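Local coordinates for putative methylthioribose-1-phosphate isomerase (Archaeoglobus fulgidus, PDB 1T5O), which probably catalyses the interconversion of 5-methylthioribose 1-phosphate and 5-methylthioribulose 1-phosphate, an isomerisation that belongs to methionine biosynthesis, at residues Ala49-Gly54 with Glu123-Glu128; Arg4-Phe7 with Lys13-Asp16. All coordinates share one frame; numbering follows the deposited sequence.

Interaction 1 of 2, residues Ala49-Gly54 with Glu123-Glu128; sequences ALEAAG and EKLAEE
A52 and A126 face each other in a helix-to-helix packing contact of the helical N-terminal region, and within 49-54 and 123-128, on helices 47-61 and 111-141, the backbones come nearest at these two residues. Their CA atoms are 5.6 Å apart, a spacing that small methyl side chains permit, and A52 CB reaches A126 CB at 4.4 Å. V162 touches both alanines. Beside the alanines the contact is more polar and is spaced by longer side chains. There E51 and L125 cross at about a right angle, and the carboxylate oxygen E51 OE2 sits 4.1 Å from both L125 CD1 and L125 CD2, lodged over the isopropyl end rather than against one methyl. E51 gets there because its CG is anti to the backbone N (chi1 -173°) and the chain stays extended. Weak, long ion pairs with R100 and R132 give the buried carboxylate positive neighbours, which would be expected to favour its ionised form. Partly exposed E128 lies beyond the E51 side, its OE1 6.3 Å from E51 OE2 and not in contact with it. A water donates to E51 OE1 at 2.9 Å and bridges to L125 O, the second leg being a suspiciously short 2.5 Å.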
loop_
_atom_site.group_PDB
_atom_site.type_symbol
_atom_site.label_atom_id
_atom_site.label_comp_id
_atom_site.label_asym_id
_atom_site.label_seq_id
_atom_site.Cartn_x
_atom_site.Cartn_y
_atom_site.Cartn_z
ATOM N N ALA A 49 -20.970 9.475 -12.291
ATOM C CA ALA A 49 -20.684 8.933 -13.607
ATOM C C ALA A 49 -21.652 7.789 -13.880
ATOM O O ALA A 49 -22.189 7.650 -14.990
ATOM C CB ALA A 49 -19.251 8.433 -13.664
ATOM N N LEU A 50 -21.898 6.982 -12.849
ATOM C CA LEU A 50 -22.790 5.843 -12.987
ATOM C C LEU A 50 -24.234 6.271 -13.085
ATOM O O LEU A 50 -25.056 5.566 -13.683
ATOM C CB LEU A 50 -22.619 4.876 -11.818
ATOM C CG LEU A 50 -21.339 4.054 -11.911
ATOM C CD1 LEU A 50 -21.220 3.181 -10.667
ATOM C CD2 LEU A 50 -21.361 3.183 -13.182
ATOM N N GLU A 51 -24.557 7.410 -12.474
ATOM C CA GLU A 51 -25.920 7.897 -12.541
ATOM C C GLU A 51 -26.152 8.348 -13.974
ATOM O O GLU A 51 -27.177 8.038 -14.577
ATOM C CB GLU A 51 -26.149 9.084 -11.601
ATOM C CG GLU A 51 -27.621 9.487 -11.558
ATOM C CD GLU A 51 -27.838 10.844 -10.943
ATOM O OE1 GLU A 51 -26.838 11.528 -10.665
ATOM O OE2 GLU A 51 -29.004 11.241 -10.751
ATOM N N ALA A 52 -25.182 9.088 -14.504
ATOM C CA ALA A 52 -25.266 9.574 -15.871
ATOM C C ALA A 52 -25.266 8.381 -16.836
ATOM O O ALA A 52 -25.925 8.417 -17.882
ATOM C CB ALA A 52 -24.086 10.530 -16.160
ATOM N N ALA A 53 -24.538 7.320 -16.488
ATOM C CA ALA A 53 -24.509 6.129 -17.335
ATOM C C ALA A 53 -25.911 5.507 -17.382
ATOM O O ALA A 53 -26.398 5.110 -18.449
ATOM C CB ALA A 53 -23.507 5.107 -16.798
ATOM N N GLY A 54 -26.552 5.418 -16.217
ATOM C CA GLY A 54 -27.893 4.871 -16.148
ATOM C C GLY A 54 -28.872 5.649 -17.016
ATOM O O GLY A 54 -29.640 5.052 -17.769
ATOM N N GLU A 123 -29.283 14.345 -20.074
ATOM C CA GLU A 123 -28.389 15.499 -20.195
ATOM C C GLU A 123 -28.549 16.464 -19.028
ATOM O O GLU A 123 -27.579 17.083 -18.591
ATOM C CB GLU A 123 -28.625 16.235 -21.513
ATOM C CG GLU A 123 -28.332 15.363 -22.707
ATOM C CD GLU A 123 -28.119 16.153 -23.975
ATOM O OE1 GLU A 123 -29.071 16.821 -24.431
ATOM O OE2 GLU A 123 -26.991 16.104 -24.512
ATOM N N LYS A 124 -29.769 16.583 -18.524
ATOM C CA LYS A 124 -30.040 17.462 -17.395
ATOM C C LYS A 124 -29.368 16.912 -16.129
ATOM O O LYS A 124 -28.777 17.665 -15.356
ATOM C CB LYS A 124 -31.551 17.577 -17.174
ATOM C CG LYS A 124 -31.970 18.327 -15.902
ATOM C CD LYS A 124 -33.457 18.093 -15.652
ATOM C CE LYS A 124 -33.988 18.820 -14.415
ATOM N NZ LYS A 124 -35.406 18.383 -14.167
ATOM N N LEU A 125 -29.457 15.604 -15.926
ATOM C CA LEU A 125 -28.852 14.986 -14.764
ATOM C C LEU A 125 -27.333 15.138 -14.787
ATOM O O LEU A 125 -26.724 15.373 -13.747
ATOM C CB LEU A 125 -29.213 13.502 -14.674
ATOM C CG LEU A 125 -30.687 13.159 -14.430
ATOM C CD1 LEU A 125 -30.850 11.641 -14.402
ATOM C CD2 LEU A 125 -31.165 13.772 -13.115
ATOM N N ALA A 126 -26.726 15.011 -15.968
ATOM C CA ALA A 126 -25.270 15.141 -16.080
ATOM C C ALA A 126 -24.851 16.590 -15.812
ATOM O O ALA A 126 -23.856 16.841 -15.146
ATOM C CB ALA A 126 -24.788 14.697 -17.467
ATOM N N GLU A 127 -25.631 17.534 -16.333
ATOM C CA GLU A 127 -25.376 18.961 -16.162
ATOM C C GLU A 127 -25.488 19.353 -14.686
ATOM O O GLU A 127 -24.730 20.193 -14.182
ATOM C CB GLU A 127 -26.408 19.755 -16.964
ATOM C CG GLU A 127 -26.334 21.244 -16.776
ATOM C CD GLU A 127 -25.067 21.832 -17.361
ATOM O OE1 GLU A 127 -24.320 21.098 -18.050
ATOM O OE2 GLU A 127 -24.823 23.031 -17.136
ATOM N N GLU A 128 -26.480 18.781 -14.011
ATOM C CA GLU A 128 -26.673 19.058 -12.595
ATOM C C GLU A 128 -25.505 18.522 -11.773
ATOM O O GLU A 128 -25.129 19.128 -10.784
ATOM C CB GLU A 128 -27.976 18.447 -12.118
ATOM C CG GLU A 128 -29.180 19.085 -12.783
ATOM C CD GLU A 128 -30.478 18.493 -12.279
ATOM O OE1 GLU A 128 -30.503 17.283 -11.972
ATOM O OE2 GLU A 128 -31.469 19.248 -12.204
HETATM O O HOH W 1 -26.891 14.330 -11.481
#

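Interaction 2 of 2, residues Arg4-Phe7 with Lys13-Asp16; sequences RSIF and KLID
A beta hairpin made of strands 6-8 and 12-15, the first two strands of a three-stranded antiparallel sheet, brings F7 against K13 and I6 against L14. F7 and K13 form the hydrogen-bonded pair: F7 N donates to K13 O at 2.8 Å, and K13 N returns a bond to F7 O at 2.8 Å that is nearly straight at the hydrogen (174°). Next to it, I6 and L14 are the non-hydrogen-bonded pair, their CA atoms 4.2 Å apart and their side chains lying side by side on one face of the sheet, where I6 meets helix 47-61. On the other face the F7 ring folds across its partner. With chi1 at 52° its CG lies between the backbone N and the carbonyl carbon, and this brings the ring over K13 CB, which stands 3.8 Å from the ring centroid in a CH-pi contact offset toward the rim. The lysine chain bends away beyond CG, and its NZ is hydrogen-bonded to D9 O. At the S5 end, I15 N donates to S5 O at 2.9 Å from above the carbonyl plane, while I15 CD1 packs 3.7 Å from R4 O.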
loop_
_atom_site.group_PDB
_atom_site.type_symbol
_atom_site.label_atom_id
_atom_site.label_comp_id
_atom_site.label_asym_id
_atom_site.label_seq_id
_atom_site.Cartn_x
_atom_site.Cartn_y
_atom_site.Cartn_z
ATOM N N ARG A 4 -15.592 15.524 -20.569
ATOM C CA ARG A 4 -16.391 15.078 -19.430
ATOM C C ARG A 4 -16.110 13.571 -19.462
ATOM O O ARG A 4 -15.757 13.040 -20.514
ATOM C CB ARG A 4 -17.888 15.335 -19.649
ATOM C CG ARG A 4 -18.323 16.783 -19.462
ATOM C CD ARG A 4 -19.838 16.841 -19.496
ATOM N NE ARG A 4 -20.375 18.177 -19.264
ATOM C CZ ARG A 4 -21.676 18.434 -19.218
ATOM N NH1 ARG A 4 -22.553 17.444 -19.385
ATOM N NH2 ARG A 4 -22.104 19.673 -19.002
ATOM N N SER A 5 -16.269 12.882 -18.340
ATOM C CA SER A 5 -15.955 11.447 -18.303
ATOM C C SER A 5 -16.943 10.585 -19.090
ATOM O O SER A 5 -16.625 9.470 -19.495
ATOM C CB SER A 5 -15.903 10.963 -16.852
ATOM O OG SER A 5 -17.205 10.994 -16.340
ATOM N N ILE A 6 -18.151 11.106 -19.280
ATOM C CA ILE A 6 -19.193 10.412 -20.030
ATOM C C ILE A 6 -20.115 11.518 -20.542
ATOM O O ILE A 6 -20.476 12.438 -19.788
ATOM C CB ILE A 6 -19.967 9.406 -19.135
ATOM C CG1 ILE A 6 -21.099 8.764 -19.935
ATOM C CG2 ILE A 6 -20.544 10.106 -17.897
ATOM C CD1 ILE A 6 -21.819 7.681 -19.159
ATOM N N PHE A 7 -20.467 11.454 -21.828
ATOM C CA PHE A 7 -21.315 12.480 -22.423
ATOM C C PHE A 7 -22.028 12.022 -23.707
ATOM O O PHE A 7 -21.838 10.905 -24.185
ATOM C CB PHE A 7 -20.460 13.716 -22.727
ATOM C CG PHE A 7 -19.225 13.403 -23.532
ATOM C CD1 PHE A 7 -18.116 12.809 -22.928
ATOM C CD2 PHE A 7 -19.184 13.661 -24.898
ATOM C CE1 PHE A 7 -16.988 12.477 -23.667
ATOM C CE2 PHE A 7 -18.061 13.333 -25.649
ATOM C CZ PHE A 7 -16.960 12.741 -25.032
ATOM N N LYS A 13 -20.753 8.638 -25.326
ATOM C CA LYS A 13 -19.292 8.569 -25.332
ATOM C C LYS A 13 -18.773 8.528 -23.889
ATOM O O LYS A 13 -19.325 9.209 -23.017
ATOM C CB LYS A 13 -18.699 9.785 -26.038
ATOM C CG LYS A 13 -19.259 10.076 -27.430
ATOM C CD LYS A 13 -18.830 9.034 -28.462
ATOM C CE LYS A 13 -19.287 9.448 -29.874
ATOM N NZ LYS A 13 -18.713 10.784 -30.261
ATOM N N LEU A 14 -17.729 7.726 -23.649
ATOM C CA LEU A 14 -17.101 7.602 -22.322
ATOM C C LEU A 14 -15.589 7.582 -22.457
ATOM O O LEU A 14 -15.047 7.050 -23.430
ATOM C CB LEU A 14 -17.407 6.271 -21.629
ATOM C CG LEU A 14 -18.643 5.391 -21.693
ATOM C CD1 LEU A 14 -18.245 4.014 -21.213
ATOM C CD2 LEU A 14 -19.749 5.951 -20.834
ATOM N N ILE A 15 -14.909 8.129 -21.460
ATOM C CA ILE A 15 -13.459 8.079 -21.431
ATOM C C ILE A 15 -13.228 6.645 -20.952
ATOM O O ILE A 15 -13.803 6.228 -19.942
ATOM C CB ILE A 15 -12.874 9.053 -20.384
ATOM C CG1 ILE A 15 -12.825 10.470 -20.947
ATOM C CG2 ILE A 15 -11.482 8.593 -19.961
ATOM C CD1 ILE A 15 -12.447 11.520 -19.912
ATOM N N ASP A 16 -12.402 5.889 -21.663
ATOM C CA ASP A 16 -12.134 4.496 -21.279
ATOM C C ASP A 16 -11.064 4.481 -20.180
ATOM O O ASP A 16 -9.869 4.386 -20.465
ATOM C CB ASP A 16 -11.622 3.696 -22.484
ATOM C CG ASP A 16 -11.615 2.200 -22.236
ATOM O OD1 ASP A 16 -11.753 1.779 -21.069
ATOM O OD2 ASP A 16 -11.470 1.437 -23.212
HETATM O O HOH W 2 -15.650 7.392 -18.032
#

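The touching residues of interaction 1 are all buried and join two helices distant in sequence, whereas interaction 2 is a partly buried hairpin of local chain. Their chemistry follows from this: direct backbone hydrogen bonds pair the strands, while the helices, whose backbone groups bond mainly within each helix, meet through methyls, a carboxylate and a water. The buried area reflects it too, 331 Å² for interaction 2 against 136 Å² for interaction 1. The two are contiguous, their centres about 11 Å apart. I6 CG2 lies 4.0 Å from A52 CB, so the hairpin rests on helix 47-61, and the salt bridge from R4 NH2 to E127 OE1, 2.8 Å long, ties its N-terminal end to helix 111-141.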